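Local atomic coordinates of SidF, inhibitor of growth family, member 3 (Legionella pneumophila subsp. pneumophila, PDB entry 4FYE), a protein that hydrolyses phosphoinositide lipids, probably removing the 3-phosphate of phosphatidylinositol 3,4,5-trisphosphate. Residues A[422-427]-A[432-437]; A[415-420]-A[616-621]; A[361-366]-A[371-376]. The protein carries 1 engineered substitution. All blocks are in the same frame, centred on the assembly; numbering follows the deposited sequence.

Interaction 1. Residues A[422-427]-A[432-437]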
ATOM      1  N   PHE A 422     -10.280 -16.973   7.217  1.00 43.12           N
ATOM      2  CA  PHE A 422      -9.945 -18.141   6.452  1.00 44.03           C
ATOM      3  C   PHE A 422      -8.461 -18.365   6.287  1.00 44.12           C
ATOM      4  O   PHE A 422      -8.097 -19.299   5.644  1.00 47.31           O
ATOM      5  CB  PHE A 422     -10.711 -18.189   5.112  1.00 46.22           C
ATOM      6  CG  PHE A 422     -12.249 -18.041   5.261  1.00 47.28           C
ATOM      7  CD1 PHE A 422     -13.064 -19.164   5.407  1.00 49.74           C
ATOM      8  CD2 PHE A 422     -12.878 -16.775   5.210  1.00 43.95           C
ATOM      9  CE1 PHE A 422     -14.469 -19.036   5.540  1.00 51.46           C
ATOM     10  CE2 PHE A 422     -14.260 -16.640   5.321  1.00 46.18           C
ATOM     11  CZ  PHE A 422     -15.060 -17.763   5.504  1.00 52.92           C
ATOM     12  N   ARG A 423      -7.614 -17.580   6.954  1.00 42.62           N
ATOM     13  CA  ARG A 423      -6.167 -17.549   6.662  1.00 46.39           C
ATOM     14  C   ARG A 423      -5.463 -18.913   6.784  1.00 48.51           C
ATOM     15  O   ARG A 423      -4.464 -19.166   6.118  1.00 51.32           O
ATOM     16  CB  ARG A 423      -5.444 -16.454   7.533  1.00 48.35           C
ATOM     17  CG  ARG A 423      -5.052 -16.920   8.955  1.00 49.97           C
ATOM     18  CD  ARG A 423      -4.679 -15.795   9.926  1.00 47.79           C
ATOM     19  NE  ARG A 423      -5.983 -15.477  10.356  1.00 56.25           N
ATOM     20  CZ  ARG A 423      -6.552 -15.717  11.521  1.00 48.32           C
ATOM     21  NH1 ARG A 423      -5.924 -16.160  12.646  1.00 39.35           N
ATOM     22  NH2 ARG A 423      -7.808 -15.384  11.513  1.00 47.09           N
ATOM     23  N   GLN A 424      -5.965 -19.795   7.643  1.00 49.98           N
ATOM     24  CA  GLN A 424      -5.294 -21.092   7.872  1.00 49.87           C
ATOM     25  C   GLN A 424      -6.243 -22.018   8.551  1.00 50.73           C
ATOM     26  O   GLN A 424      -6.239 -22.186   9.762  1.00 52.39           O
ATOM     27  CB  GLN A 424      -4.013 -20.995   8.696  1.00 51.16           C
ATOM     28  CG  GLN A 424      -3.146 -22.308   8.633  1.00 52.78           C
ATOM     29  CD  GLN A 424      -2.385 -22.424   7.295  1.00 56.22           C
ATOM     30  OE1 GLN A 424      -2.582 -21.604   6.417  1.00 53.27           O
ATOM     31  NE2 GLN A 424      -1.532 -23.430   7.144  1.00 56.96           N
ATOM     32  N   VAL A 425      -7.079 -22.605   7.739  1.00 50.59           N
ATOM     33  CA  VAL A 425      -8.187 -23.468   8.144  1.00 51.11           C
ATOM     34  C   VAL A 425      -7.634 -24.864   8.563  1.00 54.85           C
ATOM     35  O   VAL A 425      -6.547 -25.270   8.147  1.00 51.85           O
ATOM     36  CB  VAL A 425      -8.970 -23.508   6.828  1.00 56.03           C
ATOM     37  CG1 VAL A 425      -9.020 -24.892   6.097  1.00 50.49           C
ATOM     38  CG2 VAL A 425     -10.159 -22.573   6.854  1.00 46.06           C
ATOM     39  N   GLY A 426      -8.353 -25.589   9.424  1.00 58.02           N
ATOM     40  CA  GLY A 426      -7.872 -26.885   9.933  1.00 62.20           C
ATOM     41  C   GLY A 426      -7.730 -27.979   8.856  1.00 66.61           C
ATOM     42  O   GLY A 426      -8.064 -27.749   7.680  1.00 62.51           O
ATOM     43  N   ALA A 427      -7.237 -29.161   9.249  1.00 66.55           N
ATOM     44  CA  ALA A 427      -7.144 -30.278   8.310  1.00 69.40           C
ATOM     45  C   ALA A 427      -8.541 -30.531   7.776  1.00 70.95           C
ATOM     46  O   ALA A 427      -9.537 -30.584   8.545  1.00 67.53           O
ATOM     47  CB  ALA A 427      -6.604 -31.554   8.987  1.00 68.89           C
ATOM     48  N   SER A 432     -11.415 -23.657   2.602  1.00 52.94           N
ATOM     49  CA  SER A 432     -10.294 -22.928   2.032  1.00 56.51           C
ATOM     50  C   SER A 432      -9.195 -23.952   1.801  1.00 60.04           C
ATOM     51  O   SER A 432      -9.258 -25.056   2.319  1.00 60.17           O
ATOM     52  CB  SER A 432      -9.867 -21.787   2.985  1.00 49.41           C
ATOM     53  OG  SER A 432      -8.771 -21.060   2.489  1.00 43.47           O
ATOM     54  N   ASP A 433      -8.217 -23.588   0.997  1.00 60.18           N
ATOM     55  CA  ASP A 433      -7.189 -24.501   0.627  1.00 58.17           C
ATOM     56  C   ASP A 433      -5.911 -23.721   1.020  1.00 59.08           C
ATOM     57  O   ASP A 433      -5.521 -22.805   0.330  1.00 54.31           O
ATOM     58  CB  ASP A 433      -7.309 -24.728  -0.868  1.00 58.64           C
ATOM     59  CG  ASP A 433      -6.183 -25.603  -1.439  1.00 69.61           C
ATOM     60  OD1 ASP A 433      -5.325 -26.151  -0.693  1.00 74.73           O
ATOM     61  OD2 ASP A 433      -6.174 -25.773  -2.672  1.00 71.15           O
ATOM     62  N   ASN A 434      -5.308 -24.071   2.153  1.00 59.65           N
ATOM     63  CA  ASN A 434      -4.100 -23.448   2.672  1.00 55.91           C
ATOM     64  C   ASN A 434      -2.868 -23.598   1.773  1.00 59.98           C
ATOM     65  O   ASN A 434      -1.940 -22.801   1.885  1.00 64.76           O
ATOM     66  CB  ASN A 434      -3.694 -24.052   4.030  1.00 60.55           C
ATOM     67  CG  ASN A 434      -4.775 -23.958   5.124  1.00 60.19           C
ATOM     68  OD1 ASN A 434      -5.695 -23.141   5.078  1.00 55.62           O
ATOM     69  ND2 ASN A 434      -4.642 -24.828   6.138  1.00 58.91           N
ATOM     70  N   SER A 435      -2.879 -24.583   0.885  1.00 58.09           N
ATOM     71  CA  SER A 435      -1.712 -24.969   0.108  1.00 62.66           C
ATOM     72  C   SER A 435      -1.424 -24.197  -1.195  1.00 64.41           C
ATOM     73  O   SER A 435      -0.336 -24.359  -1.766  1.00 67.24           O
ATOM     74  CB  SER A 435      -1.782 -26.455  -0.253  1.00 62.34           C
ATOM     75  OG  SER A 435      -2.615 -26.615  -1.386  1.00 61.21           O
ATOM     76  N   VAL A 436      -2.391 -23.416  -1.666  1.00 60.05           N
ATOM     77  CA  VAL A 436      -2.238 -22.604  -2.860  1.00 61.23           C
ATOM     78  C   VAL A 436      -0.948 -21.735  -2.890  1.00 62.62           C
ATOM     79  O   VAL A 436      -0.383 -21.551  -3.940  1.00 66.88           O
ATOM     80  CB  VAL A 436      -3.433 -21.632  -3.025  1.00 61.69           C
ATOM     81  CG1 VAL A 436      -3.179 -20.696  -4.220  1.00 61.73           C
ATOM     82  CG2 VAL A 436      -4.717 -22.407  -3.229  1.00 61.90           C
ATOM     83  N   THR A 437      -0.520 -21.187  -1.750  1.00 59.67           N
ATOM     84  CA  THR A 437       0.531 -20.174  -1.659  1.00 55.24           C
ATOM     85  C   THR A 437       1.783 -20.806  -1.046  1.00 58.12           C
ATOM     86  O   THR A 437       2.820 -20.113  -0.910  1.00 61.94           O
ATOM     87  CB  THR A 437       0.124 -19.010  -0.692  1.00 54.58           C
ATOM     88  OG1 THR A 437      -0.188 -19.590   0.598  1.00 56.02           O
ATOM     89  CG2 THR A 437      -1.052 -18.198  -1.224  1.00 45.53           C
TER

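Interaction 2. Residues A[415-420]-A[616-621]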
ATOM      1  N   SER A 415       4.974 -12.176  -1.633  1.00 47.84           N
ATOM      2  CA  SER A 415       4.469 -13.139  -0.617  1.00 49.59           C
ATOM      3  C   SER A 415       2.966 -13.050  -0.456  1.00 47.27           C
ATOM      4  O   SER A 415       2.376 -12.052  -0.767  1.00 50.00           O
ATOM      5  CB  SER A 415       5.143 -12.950   0.747  1.00 52.00           C
ATOM      6  OG  SER A 415       4.948 -11.646   1.272  1.00 53.27           O
ATOM      7  N   SER A 416       2.319 -14.081   0.050  1.00 48.98           N
ATOM      8  CA  SER A 416       0.898 -13.968   0.188  1.00 44.26           C
ATOM      9  C   SER A 416       0.463 -14.746   1.390  1.00 46.48           C
ATOM     10  O   SER A 416       0.347 -15.968   1.331  1.00 47.15           O
ATOM     11  CB  SER A 416       0.252 -14.485  -1.056  1.00 48.43           C
ATOM     12  OG  SER A 416      -1.138 -14.318  -0.945  1.00 51.80           O
ATOM     13  N   TRP A 417       0.247 -14.058   2.511  1.00 43.13           N
ATOM     14  CA  TRP A 417      -0.152 -14.782   3.710  1.00 42.04           C
ATOM     15  C   TRP A 417      -1.335 -14.088   4.256  1.00 42.11           C
ATOM     16  O   TRP A 417      -1.245 -12.893   4.632  1.00 38.34           O
ATOM     17  CB  TRP A 417       0.911 -14.698   4.773  1.00 44.36           C
ATOM     18  CG  TRP A 417       2.124 -15.563   4.618  1.00 47.05           C
ATOM     19  CD1 TRP A 417       2.204 -16.960   4.761  1.00 50.58           C
ATOM     20  CD2 TRP A 417       3.495 -15.116   4.406  1.00 43.98           C
ATOM     21  NE1 TRP A 417       3.501 -17.383   4.592  1.00 50.99           N
ATOM     22  CE2 TRP A 417       4.327 -16.329   4.395  1.00 48.85           C
ATOM     23  CE3 TRP A 417       4.091 -13.896   4.232  1.00 43.45           C
ATOM     24  CZ2 TRP A 417       5.689 -16.284   4.196  1.00 48.35           C
ATOM     25  CZ3 TRP A 417       5.471 -13.845   4.034  1.00 47.53           C
ATOM     26  CH2 TRP A 417       6.250 -15.009   3.998  1.00 49.33           C
ATOM     27  N   GLY A 418      -2.421 -14.859   4.401  1.00 40.55           N
ATOM     28  CA  GLY A 418      -3.745 -14.313   4.670  1.00 36.80           C
ATOM     29  C   GLY A 418      -3.912 -13.741   6.062  1.00 37.34           C
ATOM     30  O   GLY A 418      -3.130 -14.072   6.996  1.00 38.00           O
ATOM     31  N   VAL A 419      -4.970 -12.938   6.241  1.00 34.06           N
ATOM     32  CA  VAL A 419      -5.182 -12.338   7.515  1.00 37.15           C
ATOM     33  C   VAL A 419      -6.651 -12.497   8.028  1.00 41.23           C
ATOM     34  O   VAL A 419      -6.962 -12.263   9.203  1.00 42.57           O
ATOM     35  CB  VAL A 419      -4.652 -10.898   7.264  1.00 39.06           C
ATOM     36  CG1 VAL A 419      -5.699  -9.917   7.050  1.00 32.15           C
ATOM     37  CG2 VAL A 419      -3.390 -10.513   8.019  1.00 36.41           C
ATOM     38  N   ASN A 420      -7.577 -12.874   7.150  1.00 41.22           N
ATOM     39  CA  ASN A 420      -8.982 -12.924   7.571  1.00 39.25           C
ATOM     40  C   ASN A 420      -9.262 -14.287   8.240  1.00 40.63           C
ATOM     41  O   ASN A 420      -8.365 -15.015   8.618  1.00 45.56           O
ATOM     42  CB  ASN A 420      -9.917 -12.682   6.395  1.00 33.68           C
ATOM     43  CG  ASN A 420      -9.870 -13.843   5.406  1.00 38.68           C
ATOM     44  OD1 ASN A 420     -10.450 -13.793   4.307  1.00 38.37           O
ATOM     45  ND2 ASN A 420      -9.176 -14.899   5.789  1.00 31.22           N
ATOM     46  N   ASN A 616       5.658 -22.181  11.986  1.00 63.33           N
ATOM     47  CA  ASN A 616       4.310 -22.176  11.476  1.00 60.38           C
ATOM     48  C   ASN A 616       3.360 -21.602  12.519  1.00 60.18           C
ATOM     49  O   ASN A 616       2.236 -22.077  12.719  1.00 62.55           O
ATOM     50  CB  ASN A 616       3.935 -23.598  11.022  1.00 62.32           C
ATOM     51  CG  ASN A 616       2.608 -23.666  10.277  1.00 63.67           C
ATOM     52  OD1 ASN A 616       1.921 -24.678  10.407  1.00 66.04           O
ATOM     53  ND2 ASN A 616       2.212 -22.594   9.532  1.00 54.77           N
ATOM     54  N   THR A 617       3.797 -20.518  13.155  1.00 59.32           N
ATOM     55  CA  THR A 617       2.944 -19.790  14.103  1.00 54.95           C
ATOM     56  C   THR A 617       2.318 -18.475  13.556  1.00 53.28           C
ATOM     57  O   THR A 617       1.473 -17.839  14.217  1.00 53.95           O
ATOM     58  CB  THR A 617       3.696 -19.519  15.404  1.00 53.17           C
ATOM     59  OG1 THR A 617       4.919 -18.828  15.105  1.00 52.78           O
ATOM     60  CG2 THR A 617       3.990 -20.845  16.126  1.00 51.63           C
ATOM     61  N   TRP A 618       2.670 -18.115  12.333  1.00 51.03           N
ATOM     62  CA  TRP A 618       2.331 -16.803  11.786  1.00 48.27           C
ATOM     63  C   TRP A 618       0.829 -16.660  11.734  1.00 48.28           C
ATOM     64  O   TRP A 618       0.289 -15.570  11.809  1.00 49.38           O
ATOM     65  CB  TRP A 618       2.953 -16.652  10.405  1.00 47.47           C
ATOM     66  CG  TRP A 618       2.361 -17.638   9.430  1.00 47.42           C
ATOM     67  CD1 TRP A 618       2.811 -18.937   9.142  1.00 49.79           C
ATOM     68  CD2 TRP A 618       1.125 -17.484   8.651  1.00 46.19           C
ATOM     69  NE1 TRP A 618       1.981 -19.556   8.224  1.00 51.01           N
ATOM     70  CE2 TRP A 618       0.934 -18.753   7.910  1.00 49.29           C
ATOM     71  CE3 TRP A 618       0.213 -16.470   8.480  1.00 42.69           C
ATOM     72  CZ2 TRP A 618      -0.145 -18.962   7.063  1.00 47.10           C
ATOM     73  CZ3 TRP A 618      -0.889 -16.697   7.617  1.00 42.74           C
ATOM     74  CH2 TRP A 618      -1.045 -17.911   6.913  1.00 43.95           C
ATOM     75  N   HIS A 619       0.113 -17.775  11.689  1.00 52.57           N
ATOM     76  CA  HIS A 619      -1.344 -17.704  11.531  1.00 47.65           C
ATOM     77  C   HIS A 619      -2.130 -17.787  12.815  1.00 48.75           C
ATOM     78  O   HIS A 619      -3.372 -17.702  12.780  1.00 47.36           O
ATOM     79  CB  HIS A 619      -1.797 -18.806  10.586  1.00 50.43           C
ATOM     80  CG  HIS A 619      -1.537 -20.193  11.120  1.00 53.53           C
ATOM     81  ND1 HIS A 619      -0.403 -20.904  10.819  1.00 59.03           N
ATOM     82  CD2 HIS A 619      -2.294 -21.004  11.944  1.00 53.95           C
ATOM     83  CE1 HIS A 619      -0.426 -22.080  11.424  1.00 53.12           C
ATOM     84  NE2 HIS A 619      -1.579 -22.144  12.138  1.00 57.10           N
ATOM     85  N   HIS A 620      -1.482 -17.960  13.968  1.00 48.85           N
ATOM     86  CA  HIS A 620      -2.262 -17.888  15.214  1.00 48.47           C
ATOM     87  C   HIS A 620      -2.738 -16.474  15.406  1.00 47.65           C
ATOM     88  O   HIS A 620      -2.093 -15.535  14.937  1.00 47.66           O
ATOM     89  CB  HIS A 620      -1.457 -18.348  16.431  1.00 50.89           C
ATOM     90  CG  HIS A 620      -0.883 -19.736  16.297  1.00 55.84           C
ATOM     91  ND1 HIS A 620       0.049 -20.227  17.160  1.00 59.74           N
ATOM     92  CD2 HIS A 620      -1.152 -20.762  15.387  1.00 56.25           C
ATOM     93  CE1 HIS A 620       0.350 -21.503  16.825  1.00 58.17           C
ATOM     94  NE2 HIS A 620      -0.370 -21.831  15.735  1.00 59.35           N
ATOM     95  N   GLY A 621      -3.858 -16.307  16.101  1.00 45.80           N
ATOM     96  CA  GLY A 621      -4.536 -15.020  16.254  1.00 44.37           C
ATOM     97  C   GLY A 621      -3.583 -13.996  16.777  1.00 46.22           C
ATOM     98  O   GLY A 621      -3.467 -12.908  16.234  1.00 47.80           O
TER

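Interaction 3. Residues A[361-366]-A[371-376]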
ATOM      1  N   VAL A 361      -2.003  -9.866   1.276  1.00 38.59           N
ATOM      2  CA  VAL A 361      -2.621 -10.197   2.540  1.00 42.56           C
ATOM      3  C   VAL A 361      -4.109 -10.722   2.421  1.00 43.07           C
ATOM      4  O   VAL A 361      -4.803 -10.913   3.376  1.00 45.60           O
ATOM      5  CB  VAL A 361      -2.359  -8.963   3.425  1.00 43.55           C
ATOM      6  CG1 VAL A 361      -3.598  -8.212   3.762  1.00 39.85           C
ATOM      7  CG2 VAL A 361      -1.409  -9.268   4.568  1.00 46.72           C
ATOM      8  N   VAL A 362      -4.538 -10.964   1.196  1.00 47.57           N
ATOM      9  CA  VAL A 362      -5.709 -11.764   0.734  1.00 45.47           C
ATOM     10  C   VAL A 362      -5.635 -13.253   1.171  1.00 44.38           C
ATOM     11  O   VAL A 362      -4.621 -13.714   1.597  1.00 47.13           O
ATOM     12  CB  VAL A 362      -5.611 -11.620  -0.807  1.00 49.60           C
ATOM     13  CG1 VAL A 362      -5.613 -12.934  -1.566  1.00 56.30           C
ATOM     14  CG2 VAL A 362      -6.435 -10.463  -1.392  1.00 43.39           C
ATOM     15  N   THR A 363      -6.726 -14.006   1.180  1.00 46.97           N
ATOM     16  CA  THR A 363      -6.574 -15.443   1.363  1.00 45.20           C
ATOM     17  C   THR A 363      -6.870 -16.190   0.034  1.00 47.07           C
ATOM     18  O   THR A 363      -8.015 -16.514  -0.328  1.00 47.59           O
ATOM     19  CB  THR A 363      -7.043 -16.042   2.751  1.00 47.59           C
ATOM     20  OG1 THR A 363      -7.418 -17.455   2.678  1.00 46.65           O
ATOM     21  CG2 THR A 363      -8.034 -15.307   3.391  1.00 37.07           C
ATOM     22  N   ALA A 364      -5.780 -16.381  -0.696  1.00 46.34           N
ATOM     23  CA  ALA A 364      -5.782 -16.924  -2.025  1.00 45.36           C
ATOM     24  C   ALA A 364      -6.542 -18.202  -2.113  1.00 46.86           C
ATOM     25  O   ALA A 364      -7.145 -18.478  -3.164  1.00 53.40           O
ATOM     26  CB  ALA A 364      -4.362 -17.173  -2.442  1.00 50.38           C
ATOM     27  N   GLY A 365      -6.539 -19.020  -1.056  1.00 44.61           N
ATOM     28  CA  GLY A 365      -7.266 -20.325  -1.182  1.00 46.56           C
ATOM     29  C   GLY A 365      -8.750 -20.391  -0.858  1.00 45.12           C
ATOM     30  O   GLY A 365      -9.336 -21.429  -0.972  1.00 47.98           O
ATOM     31  N   GLN A 366      -9.333 -19.288  -0.395  1.00 42.86           N
ATOM     32  CA  GLN A 366     -10.687 -19.246   0.185  1.00 43.20           C
ATOM     33  C   GLN A 366     -11.746 -19.756  -0.753  1.00 47.96           C
ATOM     34  O   GLN A 366     -11.730 -19.457  -1.920  1.00 46.58           O
ATOM     35  CB  GLN A 366     -11.035 -17.819   0.498  1.00 44.68           C
ATOM     36  CG  GLN A 366     -12.079 -17.654   1.562  1.00 45.35           C
ATOM     37  CD  GLN A 366     -12.294 -16.226   1.939  1.00 44.79           C
ATOM     38  OE1 GLN A 366     -13.439 -15.790   2.034  1.00 51.74           O
ATOM     39  NE2 GLN A 366     -11.205 -15.485   2.196  1.00 39.92           N
ATOM     40  N   GLU A 371     -14.509 -13.918  -3.815  1.00 55.05           N
ATOM     41  CA  GLU A 371     -14.149 -12.701  -4.573  1.00 61.73           C
ATOM     42  C   GLU A 371     -12.851 -12.807  -5.422  1.00 59.22           C
ATOM     43  O   GLU A 371     -12.083 -11.841  -5.500  1.00 64.60           O
ATOM     44  CB  GLU A 371     -14.059 -11.493  -3.624  1.00 59.03           C
ATOM     45  CG  GLU A 371     -15.368 -11.148  -2.916  1.00 64.69           C
ATOM     46  CD  GLU A 371     -15.176 -10.119  -1.798  1.00 84.05           C
ATOM     47  OE1 GLU A 371     -14.140  -9.407  -1.806  1.00 96.81           O
ATOM     48  OE2 GLU A 371     -16.053  -9.998  -0.899  1.00 89.28           O
ATOM     49  N   ASN A 372     -12.584 -13.968  -6.015  1.00 50.70           N
ATOM     50  CA  ASN A 372     -11.453 -14.102  -6.926  1.00 56.75           C
ATOM     51  C   ASN A 372     -10.083 -13.820  -6.273  1.00 58.47           C
ATOM     52  O   ASN A 372      -9.122 -13.318  -6.896  1.00 59.32           O
ATOM     53  CB  ASN A 372     -11.688 -13.274  -8.207  1.00 59.98           C
ATOM     54  CG  ASN A 372     -12.987 -13.658  -8.905  1.00 62.29           C
ATOM     55  OD1 ASN A 372     -13.048 -14.659  -9.624  1.00 62.07           O
ATOM     56  ND2 ASN A 372     -14.048 -12.906  -8.637  1.00 64.16           N
ATOM     57  N   GLN A 373     -10.007 -14.193  -5.003  1.00 52.34           N
ATOM     58  CA  GLN A 373      -8.803 -14.089  -4.259  1.00 49.18           C
ATOM     59  C   GLN A 373      -7.751 -15.026  -4.824  1.00 52.26           C
ATOM     60  O   GLN A 373      -6.552 -14.724  -4.771  1.00 56.21           O
ATOM     61  CB  GLN A 373      -9.060 -14.314  -2.781  1.00 46.82           C
ATOM     62  CG  GLN A 373      -9.651 -13.094  -2.081  1.00 43.90           C
ATOM     63  CD  GLN A 373     -10.059 -13.357  -0.634  1.00 44.12           C
ATOM     64  OE1 GLN A 373     -11.075 -14.025  -0.365  1.00 49.99           O
ATOM     65  NE2 GLN A 373      -9.265 -12.864   0.302  1.00 39.64           N
ATOM     66  N   LYS A 374      -8.167 -16.087  -5.477  1.00 53.91           N
ATOM     67  CA  LYS A 374      -7.185 -17.008  -6.026  1.00 59.05           C
ATOM     68  C   LYS A 374      -6.463 -16.377  -7.215  1.00 61.79           C
ATOM     69  O   LYS A 374      -5.227 -16.436  -7.290  1.00 59.33           O
ATOM     70  CB  LYS A 374      -7.760 -18.420  -6.301  1.00 56.21           C
ATOM     71  CG  LYS A 374      -6.864 -19.332  -7.157  1.00 61.27           C
ATOM     72  CD  LYS A 374      -6.713 -20.743  -6.599  1.00 70.41           C
ATOM     73  CE  LYS A 374      -6.974 -21.872  -7.608  1.00 79.55           C
ATOM     74  NZ  LYS A 374      -5.990 -22.070  -8.725  1.00 80.30           N
ATOM     75  N   GLU A 375      -7.216 -15.727  -8.103  1.00 66.89           N
ATOM     76  CA  GLU A 375      -6.584 -15.017  -9.241  1.00 63.77           C
ATOM     77  C   GLU A 375      -5.766 -13.827  -8.775  1.00 58.09           C
ATOM     78  O   GLU A 375      -4.670 -13.581  -9.283  1.00 61.53           O
ATOM     79  CB  GLU A 375      -7.613 -14.585 -10.281  1.00 64.81           C
ATOM     80  CG  GLU A 375      -8.184 -15.764 -11.069  1.00 75.29           C
ATOM     81  CD  GLU A 375      -9.195 -16.620 -10.253  1.00 84.31           C
ATOM     82  OE1 GLU A 375     -10.099 -16.091  -9.544  1.00 82.82           O
ATOM     83  OE2 GLU A 375      -9.089 -17.856 -10.346  1.00 91.95           O
ATOM     84  N   GLN A 376      -6.260 -13.116  -7.773  1.00 54.70           N
ATOM     85  CA  GLN A 376      -5.535 -11.924  -7.268  1.00 53.61           C
ATOM     86  C   GLN A 376      -4.184 -12.331  -6.824  1.00 52.36           C
ATOM     87  O   GLN A 376      -3.233 -11.539  -6.871  1.00 55.92           O
ATOM     88  CB  GLN A 376      -6.238 -11.268  -6.091  1.00 50.16           C
ATOM     89  CG  GLN A 376      -7.599 -10.728  -6.421  1.00 53.89           C
ATOM     90  CD  GLN A 376      -8.275 -10.124  -5.196  1.00 59.28           C
ATOM     91  OE1 GLN A 376      -9.476 -10.359  -4.902  1.00 61.96           O
ATOM     92  NE2 GLN A 376      -7.514  -9.356  -4.473  1.00 59.78           N
TER

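Interaction 1. Residues A[422-427]-A[432-437]
The carboxamides of Q424 and N434 lie one on the other, their planes only 14° apart, with Q424 CD 3.5 Å from N434 ND2. One face of the N434 amide is therefore taken by Q424, and its polar edge is turned to the backbone of V425. There N434 ND2 donates to V425 O over 2.8 Å, nearly straight (165°) and on a lone pair of that carbonyl, and the oxygen lies in the plane of the amide. N434 OD1 accepts from V425 N at 3.0 Å, a more bent bond with the donor tilted off the carbonyl plane. The Asn side chain thus pairs with both polar backbone atoms of one residue, much as a neighbouring strand would, and the two bonds fix its rotation. V425 lays its methyls against the preceding part of the partner segment, CG2 coming to 4.0 Å from S432 CB. F422 flanks S432 and also packs on Q366.

The contact lies at the surface, though S432 is buried, in the loop between strand 402-416 and helix 438-458. Backbone bonding ties D433 to G365, V436 and T437 rest on F377 of helix 373-387, and Q424 touches W618 and H619 in the loop before helix 626-637.

Interaction 2. Residues A[415-420]-A[616-621]
The turn that presents W618 to W417 is closed by a backbone bond of 3.0 Å from H620 N to T617 O, making a type I beta turn from T617 to H620. Just before it, helix 590-614 ends in a Schellman motif with N616 at positive phi; W618 follows within the turn. Its CG stands between the backbone N and the carbonyl carbon (chi1 65°), which swings the indole off the turn and over to the segment 415-420.

The two tryptophans meet edge to face, the edge of W417 directed at the face of W618. W417 CD1 sits over the centre of the W618 ring system, 3.8 Å from W618 CE2. The centroid of the five-membered ring of W417 is 4.7 Å from that of the six-membered ring of W618, and the planes make 50°, well short of a perpendicular T. W417 CB covers the outer part of the same face, at 3.9 Å from W618 CZ3. On the opposite face H619 CB lies toward the rim. G418 O comes in at the edge, near the ring plane, 3.5 Å from W618 CZ3.

W417 follows directly on strand 402-416, which runs parallel to strand 353-360 in a mixed four-stranded sheet; backbone bonds from S415 and W417 to Q360 carry that pairing to the strand's end. The contact therefore joins this end of the sheet to a loop 196 residues further on, past a long run of mostly helical chain. Helices close round the pair: V445 of helix 438-458, L627 and M631 of helix 626-637 and Y613 of helix 590-614 pack on W417, while L612 and L627 touch W618. Q628 NE2 donates a hydrogen bond to W417 O, and N441 ND2 one to S416 O.

Interaction 3. Residues A[361-366]-A[371-376]
Q373 leaves the first turn of its helix with CG anti to the carbonyl carbon (chi1 -79°) and runs on extended (chi2 173°), which carries its amide along V362 and T363 as far as Q366. The Q366 chain is extended too, with CG anti to the backbone N, and the two amides come together with their planes nearly perpendicular, 78° apart. Along the way Q373 CB lies 3.5 Å from T363 O and 3.9 Å from V362 CG1; the V362 and Q373 side chains lie alongside each other, pointing opposite ways. The other methyl of V362, CG2, is turned to the amide of Q376.

Here the chain leaves strand 353-360 and turns into helix 373-387. A type I beta turn from T363 to Q366, closed by Q366 N to T363 O at 3.1 Å, sets A364 against the helix start: A364 CA is 3.6 Å from Q373 O, and A364 O lies 3.2 Å from K374 CB. The rest of K374 bends off to a salt bridge with E378.

V362 also packs on R652, and its side chain is about 5 Å from a phosphate ion, probably from the crystallisation liquor, though consistent with a phosphate pocket. R652 follows strand 641-645 at the start of helix 652-668, a position consistent with the arginine closing the P-loop of a CX5R phosphatase. Q376 touches K647 of the same loop.

The three contacts cluster on one side of the chain's centre, at the ends of strands 353-360 and 402-416, neighbours in the four-stranded sheet. Interaction 3 comes first along the chain; interaction 1 is nested in the long loop closed by interaction 2. Centres of 1 and 2 are about 10 Å apart, 1 and 3 about 11 Å, 2 and 3 about 14 Å. R423 probably bonds H619 O and so joins 1 to 2, S432 OG packs on G365 and Q366 and joins 1 to 3, and V361 CG2 packs on W417 O between 2 and 3. The three contacts thus touch pairwise, with interaction 3 beside the probable phosphate-binding loop and interaction 1 at the surface.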